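Local coordinates for protein UL37 (Suid herpesvirus 1, PDB 4K70) that is an inner tegument protein of the virus, here its N-terminal half, and probably takes part in controlling viral trafficking, at residues 164-173 with 435-446; 213-223 with 264-275. All coordinates share one frame; numbering follows the deposited sequence.

How the contacts relate
Both contacts tie together parts of an all-helical chain, but they lie on opposite sides of its centre, their own centres about 47 Å apart. Contact 2 is nested in sequence inside the long loop that contact 1 closes, and the two share no helix. In contact 1 the loop 164-173 meets the N-terminal part of helix 438-458 and the prolines before it in a partly buried interface, where aromatic rings, prolines and alanines surround one histidine-to-carbonyl hydrogen bond. Contact 2 is more fully buried and sits farther from the chain centre. It sets helix 208-223 against helix 260-271 and the loop that follows it, and a charged pair joins its leucine, valine and alanine packing.

Contact 1. Residues 164-173 with 435-446; sequences VQPRFATLYD and PPTEHVGAARAA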
loop_
_atom_site.group_PDB
_atom_site.type_symbol
_atom_site.label_atom_id
_atom_site.label_comp_id
_atom_site.label_asym_id
_atom_site.label_seq_id
_atom_site.Cartn_x
_atom_site.Cartn_y
_atom_site.Cartn_z
ATOM N N VAL A 164 -4.988 -4.589 11.378
ATOM C CA VAL A 164 -5.160 -6.003 11.022
ATOM C C VAL A 164 -4.741 -6.957 12.166
ATOM O O VAL A 164 -4.438 -8.129 11.935
ATOM C CB VAL A 164 -4.450 -6.371 9.703
ATOM C CG1 VAL A 164 -4.955 -5.458 8.528
ATOM C CG2 VAL A 164 -2.936 -6.266 9.836
ATOM N N GLN A 165 -4.711 -6.441 13.389
ATOM C CA GLN A 165 -4.451 -7.279 14.564
ATOM C C GLN A 165 -5.617 -8.235 14.810
ATOM O O GLN A 165 -6.734 -7.978 14.371
ATOM C CB GLN A 165 -4.206 -6.422 15.805
ATOM C CG GLN A 165 -5.405 -5.546 16.217
ATOM C CD GLN A 165 -5.072 -4.690 17.418
ATOM O OE1 GLN A 165 -4.969 -5.190 18.537
ATOM N NE2 GLN A 165 -4.875 -3.396 17.190
ATOM N N PRO A 166 -5.359 -9.342 15.531
ATOM C CA PRO A 166 -6.353 -10.407 15.710
ATOM C C PRO A 166 -7.675 -9.936 16.333
ATOM O O PRO A 166 -8.720 -10.475 15.989
ATOM C CB PRO A 166 -5.642 -11.400 16.643
ATOM C CG PRO A 166 -4.168 -11.201 16.326
ATOM C CD PRO A 166 -4.046 -9.702 16.094
ATOM N N ARG A 167 -7.643 -8.958 17.221
ATOM C CA ARG A 167 -8.904 -8.493 17.805
ATOM C C ARG A 167 -9.837 -7.920 16.732
ATOM O O ARG A 167 -11.057 -7.846 16.929
ATOM C CB ARG A 167 -8.664 -7.481 18.922
ATOM C CG ARG A 167 -8.259 -6.128 18.441
ATOM C CD ARG A 167 -7.866 -5.208 19.597
ATOM N NE ARG A 167 -8.726 -5.361 20.770
ATOM C CZ ARG A 167 -9.991 -4.968 20.840
ATOM N NH1 ARG A 167 -10.564 -4.400 19.788
ATOM N NH2 ARG A 167 -10.689 -5.148 21.960
ATOM N N PHE A 168 -9.266 -7.545 15.588
ATOM C CA PHE A 168 -10.077 -7.066 14.460
ATOM C C PHE A 168 -10.259 -8.124 13.387
ATOM O O PHE A 168 -10.643 -7.807 12.263
ATOM C CB PHE A 168 -9.451 -5.813 13.849
ATOM C CG PHE A 168 -9.439 -4.642 14.779
ATOM C CD1 PHE A 168 -10.523 -4.398 15.611
ATOM C CD2 PHE A 168 -8.334 -3.804 14.847
ATOM C CE1 PHE A 168 -10.522 -3.321 16.487
ATOM C CE2 PHE A 168 -8.325 -2.720 15.714
ATOM C CZ PHE A 168 -9.421 -2.481 16.542
ATOM N N ALA A 169 -9.958 -9.377 13.719
ATOM C CA ALA A 169 -10.107 -10.471 12.757
ATOM C C ALA A 169 -11.509 -10.589 12.157
ATOM O O ALA A 169 -11.647 -10.867 10.967
ATOM C CB ALA A 169 -9.667 -11.811 13.367
ATOM N N THR A 170 -12.551 -10.387 12.958
ATOM C CA THR A 170 -13.910 -10.494 12.417
ATOM C C THR A 170 -14.252 -9.346 11.458
ATOM O O THR A 170 -15.210 -9.455 10.694
ATOM C CB THR A 170 -14.994 -10.607 13.512
ATOM O OG1 THR A 170 -14.939 -9.467 14.380
ATOM C CG2 THR A 170 -14.801 -11.910 14.322
ATOM N N LEU A 171 -13.454 -8.272 11.468
ATOM C CA LEU A 171 -13.668 -7.159 10.525
ATOM C C LEU A 171 -12.830 -7.220 9.262
ATOM O O LEU A 171 -13.066 -6.445 8.330
ATOM C CB LEU A 171 -13.366 -5.808 11.178
ATOM C CG LEU A 171 -13.988 -5.510 12.526
ATOM C CD1 LEU A 171 -13.511 -4.138 12.983
ATOM C CD2 LEU A 171 -15.510 -5.593 12.445
ATOM N N TYR A 172 -11.852 -8.118 9.234
ATOM C CA TYR A 172 -10.814 -8.114 8.204
ATOM C C TYR A 172 -11.317 -8.247 6.764
ATOM O O TYR A 172 -10.914 -7.485 5.891
ATOM C CB TYR A 172 -9.780 -9.207 8.495
ATOM C CG TYR A 172 -8.650 -9.249 7.506
ATOM C CD1 TYR A 172 -7.634 -8.310 7.554
ATOM C CD2 TYR A 172 -8.600 -10.223 6.525
ATOM C CE1 TYR A 172 -6.590 -8.337 6.644
ATOM C CE2 TYR A 172 -7.571 -10.256 5.600
ATOM C CZ TYR A 172 -6.563 -9.311 5.673
ATOM O OH TYR A 172 -5.520 -9.341 4.775
ATOM N N ASP A 173 -12.185 -9.218 6.508
ATOM C CA ASP A 173 -12.694 -9.417 5.162
ATOM C C ASP A 173 -13.767 -8.376 4.778
ATOM O O ASP A 173 -14.287 -8.419 3.676
ATOM C CB ASP A 173 -13.276 -10.823 5.015
ATOM C CG ASP A 173 -13.643 -11.166 3.571
ATOM O OD1 ASP A 173 -12.761 -11.082 2.695
ATOM O OD2 ASP A 173 -14.819 -11.517 3.310
ATOM N N PRO A 435 -0.637 -10.884 3.727
ATOM C CA PRO A 435 -1.903 -10.582 4.413
ATOM C C PRO A 435 -2.215 -11.675 5.424
ATOM O O PRO A 435 -2.032 -12.848 5.114
ATOM C CB PRO A 435 -2.927 -10.660 3.287
ATOM C CG PRO A 435 -2.348 -11.705 2.361
ATOM C CD PRO A 435 -0.864 -11.414 2.369
ATOM N N PRO A 436 -2.682 -11.298 6.614
ATOM C CA PRO A 436 -3.062 -12.304 7.620
ATOM C C PRO A 436 -4.401 -12.937 7.274
ATOM O O PRO A 436 -5.378 -12.684 7.973
ATOM C CB PRO A 436 -3.218 -11.474 8.893
ATOM C CG PRO A 436 -3.624 -10.102 8.393
ATOM C CD PRO A 436 -2.814 -9.923 7.121
ATOM N N THR A 437 -4.444 -13.740 6.216
ATOM C CA THR A 437 -5.703 -14.287 5.718
ATOM C C THR A 437 -6.305 -15.312 6.671
ATOM O O THR A 437 -7.439 -15.760 6.485
ATOM C CB THR A 437 -5.533 -14.943 4.344
ATOM O OG1 THR A 437 -4.401 -15.819 4.376
ATOM C CG2 THR A 437 -5.321 -13.891 3.258
ATOM N N GLU A 438 -5.546 -15.703 7.685
ATOM C CA GLU A 438 -6.105 -16.577 8.707
ATOM C C GLU A 438 -7.286 -15.884 9.409
ATOM O O GLU A 438 -8.125 -16.545 10.012
ATOM C CB GLU A 438 -5.033 -17.005 9.709
ATOM C CG GLU A 438 -4.349 -15.857 10.455
ATOM C CD GLU A 438 -3.134 -15.297 9.722
ATOM O OE1 GLU A 438 -2.967 -15.583 8.511
ATOM O OE2 GLU A 438 -2.339 -14.570 10.365
ATOM N N HIS A 439 -7.355 -14.555 9.310
ATOM C CA HIS A 439 -8.466 -13.791 9.882
ATOM C C HIS A 439 -9.782 -14.157 9.213
ATOM O O HIS A 439 -10.848 -14.067 9.822
ATOM C CB HIS A 439 -8.256 -12.285 9.688
ATOM C CG HIS A 439 -7.185 -11.703 10.562
ATOM N ND1 HIS A 439 -6.607 -12.396 11.599
ATOM C CD2 HIS A 439 -6.608 -10.477 10.556
ATOM C CE1 HIS A 439 -5.711 -11.628 12.196
ATOM N NE2 HIS A 439 -5.694 -10.457 11.579
ATOM N N VAL A 440 -9.712 -14.517 7.940
ATOM C CA VAL A 440 -10.918 -14.836 7.200
ATOM C C VAL A 440 -11.535 -16.066 7.846
ATOM O O VAL A 440 -12.722 -16.090 8.132
ATOM C CB VAL A 440 -10.619 -15.066 5.706
ATOM C CG1 VAL A 440 -11.896 -15.396 4.945
ATOM C CG2 VAL A 440 -9.945 -13.829 5.109
ATOM N N GLY A 441 -10.703 -17.070 8.116
ATOM C CA GLY A 441 -11.143 -18.264 8.814
ATOM C C GLY A 441 -11.676 -17.988 10.204
ATOM O O GLY A 441 -12.712 -18.524 10.585
ATOM N N ALA A 442 -10.967 -17.157 10.968
ATOM C CA ALA A 442 -11.429 -16.752 12.297
ATOM C C ALA A 442 -12.802 -16.066 12.253
ATOM O O ALA A 442 -13.647 -16.266 13.138
ATOM C CB ALA A 442 -10.407 -15.826 12.945
ATOM N N ALA A 443 -13.018 -15.247 11.226
ATOM C CA ALA A 443 -14.270 -14.514 11.090
ATOM C C ALA A 443 -15.399 -15.508 10.857
ATOM O O ALA A 443 -16.442 -15.436 11.511
ATOM C CB ALA A 443 -14.180 -13.514 9.931
ATOM N N ARG A 444 -15.172 -16.446 9.938
ATOM C CA ARG A 444 -16.126 -17.522 9.671
ATOM C C ARG A 444 -16.421 -18.327 10.934
ATOM O O ARG A 444 -17.582 -18.619 11.232
ATOM C CB ARG A 444 -15.600 -18.442 8.562
ATOM C CG ARG A 444 -16.453 -19.680 8.300
ATOM C CD ARG A 444 -15.781 -20.621 7.306
ATOM N NE ARG A 444 -16.515 -21.880 7.189
ATOM C CZ ARG A 444 -16.338 -22.922 7.997
ATOM N NH1 ARG A 444 -15.442 -22.861 8.975
ATOM N NH2 ARG A 444 -17.058 -24.024 7.831
ATOM N N ALA A 445 -15.377 -18.674 11.685
ATOM C CA ALA A 445 -15.568 -19.381 12.955
ATOM C C ALA A 445 -16.493 -18.605 13.899
ATOM O O ALA A 445 -17.351 -19.190 14.555
ATOM C CB ALA A 445 -14.238 -19.643 13.624
ATOM N N ALA A 446 -16.313 -17.289 13.959
ATOM C CA ALA A 446 -17.153 -16.434 14.789
ATOM C C ALA A 446 -18.614 -16.442 14.336
ATOM O O ALA A 446 -19.519 -16.561 15.161
ATOM C CB ALA A 446 -16.609 -15.017 14.816
#
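Tyr172 extends its ring with CG anti to the backbone N (chi1 -178°), while His439 turns CG anti to its own carbonyl carbon, and the two rings meet between the loop 164-173 and the N-terminal part of helix 438-458 with the prolines before it. They form a T-shaped pair: the edge of the imidazole points at the phenol face, with centroids 5.3 Å apart and planes at 79°. Ala169 CB lies over one face of the imidazole in a CH-pi contact, 3.9 Å from the ring centroid. At the imidazole edge, next to CD2, NE2 donates to Val164 O over 2.7 Å, a fairly straight bond (163°) that lies in the ring plane but reaches the carbonyl from above its plane. Pro436 CG touches both Val164 CB (4.0 Å) and Tyr172 CE1 (3.9 Å). Farther along the helix only small side chains meet: Thr170 CG2 lies 3.6 Å from Ala446 CB. Helix 464-481 closes the neighbouring side through Trp481, which meets the Tyr172 ring, and Tyr172 OH is hydrogen-bonded to Pro390 O. Asp173 forms salt bridges with Arg476 and Arg480. The bond to Val164 O requires a proton on NE2 and, with the alanine and tyrosine contacts, would fix the rotation of this buried imidazole.

Contact 2. Residues 213-223 with 264-275; sequences LFALTIADEFF and RVSAALAHGDAY
Arg264 and Asp220 join two helices that cross steeply in this all-helical fold: the axes of 213-223 and 264-271 run at 112° to each other and come no nearer than 11.2 Å, so side chains bridge the gap. The tight part centres on Leu216. Its CD2 sits over one face of the Arg264 guanidinium, 3.5 Å from NH2, and also touches Ala268 CB and Ala274 CB, the latter at 3.8 Å. The other branch, CD1, packs on Val265 CG2. Phe235 of helix 229-240 touches Leu216, Ala268 and Ala274, adding a third helix to this cluster. Arg264 leaves its helix with CG anti to the backbone N and then bends at chi2 (-92°), which swings the guanidinium across to Asp220. The grip is side-on and bidentate: NE meets the syn side of OD2 at 2.7 Å, close to the guanidinium plane, while NH2 reaches OD1 at 3.0 Å from a more tilted position. Asp220 OD1 also pairs with Arg277, so two arginines share the carboxylate, which probably stays ionised. Asp220, though partly exposed, is thus held tightly, and the looser side of the contact is that of Phe223 and the partly exposed Tyr275. Here Tyr275 approaches only through its rim, with OH 3.6 Å from Phe223 CB, and that hydroxyl is hydrogen-bonded to Asn228 N. Just before it, Asp273 OD1 accepts from Tyr275 N in an Asx turn, and Ala274 O receives Arg264 NH2 at 2.6 Å, nearly along the C=O axis.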
loop_
_atom_site.group_PDB
_atom_site.type_symbol
_atom_site.label_atom_id
_atom_site.label_comp_id
_atom_site.label_asym_id
_atom_site.label_seq_id
_atom_site.Cartn_x
_atom_site.Cartn_y
_atom_site.Cartn_z
ATOM N N LEU A 213 24.006 15.683 -4.799
ATOM C CA LEU A 213 23.280 14.896 -5.797
ATOM C C LEU A 213 22.005 14.314 -5.179
ATOM O O LEU A 213 20.949 14.334 -5.799
ATOM C CB LEU A 213 24.177 13.794 -6.388
ATOM C CG LEU A 213 25.298 14.312 -7.297
ATOM C CD1 LEU A 213 26.341 13.221 -7.702
ATOM C CD2 LEU A 213 24.686 14.982 -8.534
ATOM N N PHE A 214 22.109 13.822 -3.945
ATOM C CA PHE A 214 20.941 13.351 -3.218
ATOM C C PHE A 214 19.868 14.437 -3.102
ATOM O O PHE A 214 18.691 14.161 -3.293
ATOM C CB PHE A 214 21.314 12.809 -1.829
ATOM C CG PHE A 214 21.627 11.339 -1.821
ATOM C CD1 PHE A 214 20.617 10.402 -1.999
ATOM C CD2 PHE A 214 22.931 10.895 -1.644
ATOM C CE1 PHE A 214 20.904 9.042 -2.004
ATOM C CE2 PHE A 214 23.224 9.536 -1.632
ATOM C CZ PHE A 214 22.208 8.609 -1.817
ATOM N N ALA A 215 20.282 15.664 -2.801
ATOM C CA ALA A 215 19.345 16.792 -2.722
ATOM C C ALA A 215 18.591 16.960 -4.030
ATOM O O ALA A 215 17.383 17.213 -4.028
ATOM C CB ALA A 215 20.073 18.082 -2.366
ATOM N N LEU A 216 19.303 16.811 -5.146
ATOM C CA LEU A 216 18.672 16.906 -6.454
ATOM C C LEU A 216 17.672 15.790 -6.679
ATOM O O LEU A 216 16.592 16.031 -7.217
ATOM C CB LEU A 216 19.706 16.929 -7.576
ATOM C CG LEU A 216 20.594 18.174 -7.577
ATOM C CD1 LEU A 216 21.518 18.193 -8.809
ATOM C CD2 LEU A 216 19.723 19.419 -7.518
ATOM N N THR A 217 18.007 14.568 -6.275
ATOM C CA THR A 217 17.026 13.485 -6.396
ATOM C C THR A 217 15.749 13.809 -5.603
ATOM O O THR A 217 14.637 13.491 -6.033
ATOM C CB THR A 217 17.578 12.096 -5.974
ATOM O OG1 THR A 217 17.746 12.044 -4.547
ATOM C CG2 THR A 217 18.907 11.774 -6.687
ATOM N N ILE A 218 15.916 14.453 -4.453
ATOM C CA ILE A 218 14.772 14.792 -3.609
ATOM C C ILE A 218 13.939 15.894 -4.273
ATOM O O ILE A 218 12.706 15.822 -4.325
ATOM C CB ILE A 218 15.217 15.245 -2.211
ATOM C CG1 ILE A 218 15.836 14.069 -1.448
ATOM C CG2 ILE A 218 14.026 15.813 -1.421
ATOM C CD1 ILE A 218 16.664 14.488 -0.238
ATOM N N ALA A 219 14.615 16.912 -4.783
ATOM C CA ALA A 219 13.919 18.001 -5.462
ATOM C C ALA A 219 13.104 17.438 -6.619
ATOM O O ALA A 219 11.938 17.792 -6.797
ATOM C CB ALA A 219 14.907 19.054 -5.945
ATOM N N ASP A 220 13.711 16.517 -7.371
ATOM C CA ASP A 220 13.089 15.963 -8.580
ATOM C C ASP A 220 11.970 14.935 -8.340
ATOM O O ASP A 220 10.990 14.907 -9.071
ATOM C CB ASP A 220 14.156 15.365 -9.513
ATOM C CG ASP A 220 15.035 16.430 -10.138
ATOM O OD1 ASP A 220 14.708 17.628 -9.970
ATOM O OD2 ASP A 220 16.036 16.083 -10.798
ATOM N N GLU A 221 12.123 14.086 -7.331
ATOM C CA GLU A 221 11.156 13.027 -7.052
ATOM C C GLU A 221 9.996 13.539 -6.209
ATOM O O GLU A 221 8.868 13.078 -6.338
ATOM C CB GLU A 221 11.825 11.866 -6.300
ATOM C CG GLU A 221 13.052 11.251 -6.985
ATOM C CD GLU A 221 12.715 10.061 -7.867
ATOM O OE1 GLU A 221 11.523 9.895 -8.211
ATOM O OE2 GLU A 221 13.644 9.294 -8.212
ATOM N N PHE A 222 10.283 14.492 -5.331
ATOM C CA PHE A 222 9.291 14.867 -4.324
ATOM C C PHE A 222 8.815 16.312 -4.287
ATOM O O PHE A 222 7.812 16.608 -3.633
ATOM C CB PHE A 222 9.797 14.455 -2.942
ATOM C CG PHE A 222 10.039 12.978 -2.812
ATOM C CD1 PHE A 222 8.977 12.107 -2.627
ATOM C CD2 PHE A 222 11.325 12.456 -2.884
ATOM C CE1 PHE A 222 9.190 10.752 -2.515
ATOM C CE2 PHE A 222 11.538 11.094 -2.765
ATOM C CZ PHE A 222 10.472 10.247 -2.579
ATOM N N PHE A 223 9.514 17.217 -4.962
ATOM C CA PHE A 223 9.126 18.620 -4.868
ATOM C C PHE A 223 8.814 19.265 -6.202
ATOM O O PHE A 223 8.078 20.250 -6.254
ATOM C CB PHE A 223 10.168 19.432 -4.087
ATOM C CG PHE A 223 10.198 19.110 -2.620
ATOM C CD1 PHE A 223 10.966 18.055 -2.148
ATOM C CD2 PHE A 223 9.437 19.847 -1.712
ATOM C CE1 PHE A 223 10.990 17.744 -0.798
ATOM C CE2 PHE A 223 9.457 19.547 -0.361
ATOM C CZ PHE A 223 10.235 18.494 0.103
ATOM N N ARG A 264 20.562 19.074 -16.270
ATOM C CA ARG A 264 19.836 19.357 -15.037
ATOM C C ARG A 264 20.789 19.520 -13.863
ATOM O O ARG A 264 20.637 20.434 -13.061
ATOM C CB ARG A 264 18.805 18.262 -14.749
ATOM C CG ARG A 264 17.941 18.531 -13.538
ATOM C CD ARG A 264 18.527 17.934 -12.258
ATOM N NE ARG A 264 17.673 18.257 -11.115
ATOM C CZ ARG A 264 17.677 19.436 -10.499
ATOM N NH1 ARG A 264 18.518 20.383 -10.890
ATOM N NH2 ARG A 264 16.862 19.665 -9.480
ATOM N N VAL A 265 21.783 18.638 -13.771
ATOM C CA VAL A 265 22.744 18.689 -12.671
ATOM C C VAL A 265 23.659 19.912 -12.798
ATOM O O VAL A 265 23.874 20.650 -11.824
ATOM C CB VAL A 265 23.581 17.371 -12.583
ATOM C CG1 VAL A 265 24.725 17.527 -11.607
ATOM C CG2 VAL A 265 22.684 16.210 -12.169
ATOM N N SER A 266 24.182 20.125 -14.005
ATOM C CA SER A 266 25.084 21.244 -14.273
ATOM C C SER A 266 24.426 22.590 -13.991
ATOM O O SER A 266 25.045 23.490 -13.425
ATOM C CB SER A 266 25.558 21.209 -15.727
ATOM O OG SER A 266 26.409 20.102 -15.947
ATOM N N ALA A 267 23.170 22.721 -14.391
ATOM C CA ALA A 267 22.422 23.958 -14.202
ATOM C C ALA A 267 22.255 24.287 -12.718
ATOM O O ALA A 267 22.427 25.430 -12.303
ATOM C CB ALA A 267 21.073 23.849 -14.869
ATOM N N ALA A 268 21.926 23.279 -11.916
ATOM C CA ALA A 268 21.776 23.492 -10.481
ATOM C C ALA A 268 23.123 23.813 -9.845
ATOM O O ALA A 268 23.217 24.686 -8.989
ATOM C CB ALA A 268 21.134 22.275 -9.818
ATOM N N LEU A 269 24.174 23.115 -10.265
ATOM C CA LEU A 269 25.483 23.375 -9.691
ATOM C C LEU A 269 25.997 24.758 -10.087
ATOM O O LEU A 269 26.623 25.443 -9.279
ATOM C CB LEU A 269 26.486 22.277 -10.067
ATOM C CG LEU A 269 26.309 20.934 -9.355
ATOM C CD1 LEU A 269 27.117 19.834 -10.034
ATOM C CD2 LEU A 269 26.689 21.035 -7.875
ATOM N N ALA A 270 25.728 25.161 -11.326
ATOM C CA ALA A 270 26.200 26.448 -11.841
ATOM C C ALA A 270 25.507 27.611 -11.144
ATOM O O ALA A 270 26.052 28.705 -11.059
ATOM C CB ALA A 270 25.988 26.534 -13.351
ATOM N N HIS A 271 24.302 27.368 -10.641
ATOM C CA HIS A 271 23.516 28.418 -10.001
ATOM C C HIS A 271 23.447 28.294 -8.489
ATOM O O HIS A 271 22.939 29.189 -7.817
ATOM C CB HIS A 271 22.098 28.449 -10.576
ATOM C CG HIS A 271 22.022 29.038 -11.947
ATOM N ND1 HIS A 271 22.359 28.332 -13.082
ATOM C CD2 HIS A 271 21.671 30.277 -12.367
ATOM C CE1 HIS A 271 22.209 29.106 -14.143
ATOM N NE2 HIS A 271 21.792 30.290 -13.736
ATOM N N GLY A 272 23.954 27.187 -7.952
ATOM C CA GLY A 272 23.814 26.906 -6.533
ATOM C C GLY A 272 22.354 26.817 -6.126
ATOM O O GLY A 272 21.999 27.096 -4.979
ATOM N N ASP A 273 21.506 26.409 -7.065
ATOM C CA ASP A 273 20.061 26.411 -6.863
ATOM C C ASP A 273 19.453 25.116 -7.370
ATOM O O ASP A 273 19.469 24.862 -8.568
ATOM C CB ASP A 273 19.439 27.590 -7.621
ATOM C CG ASP A 273 17.970 27.800 -7.283
ATOM O OD1 ASP A 273 17.369 26.932 -6.609
ATOM O OD2 ASP A 273 17.411 28.839 -7.702
ATOM N N ALA A 274 18.893 24.314 -6.467
ATOM C CA ALA A 274 18.381 22.995 -6.835
ATOM C C ALA A 274 17.209 23.032 -7.823
ATOM O O ALA A 274 16.936 22.038 -8.501
ATOM C CB ALA A 274 18.003 22.195 -5.583
ATOM N N TYR A 275 16.521 24.168 -7.909
ATOM C CA TYR A 275 15.323 24.270 -8.747
ATOM C C TYR A 275 15.582 24.799 -10.155
ATOM O O TYR A 275 14.672 24.862 -10.984
ATOM C CB TYR A 275 14.241 25.091 -8.039
ATOM C CG TYR A 275 13.705 24.382 -6.825
ATOM C CD1 TYR A 275 12.709 23.419 -6.946
ATOM C CD2 TYR A 275 14.207 24.648 -5.559
ATOM C CE1 TYR A 275 12.213 22.754 -5.839
ATOM C CE2 TYR A 275 13.717 23.983 -4.442
ATOM C CZ TYR A 275 12.720 23.037 -4.592
ATOM O OH TYR A 275 12.221 22.375 -3.498
#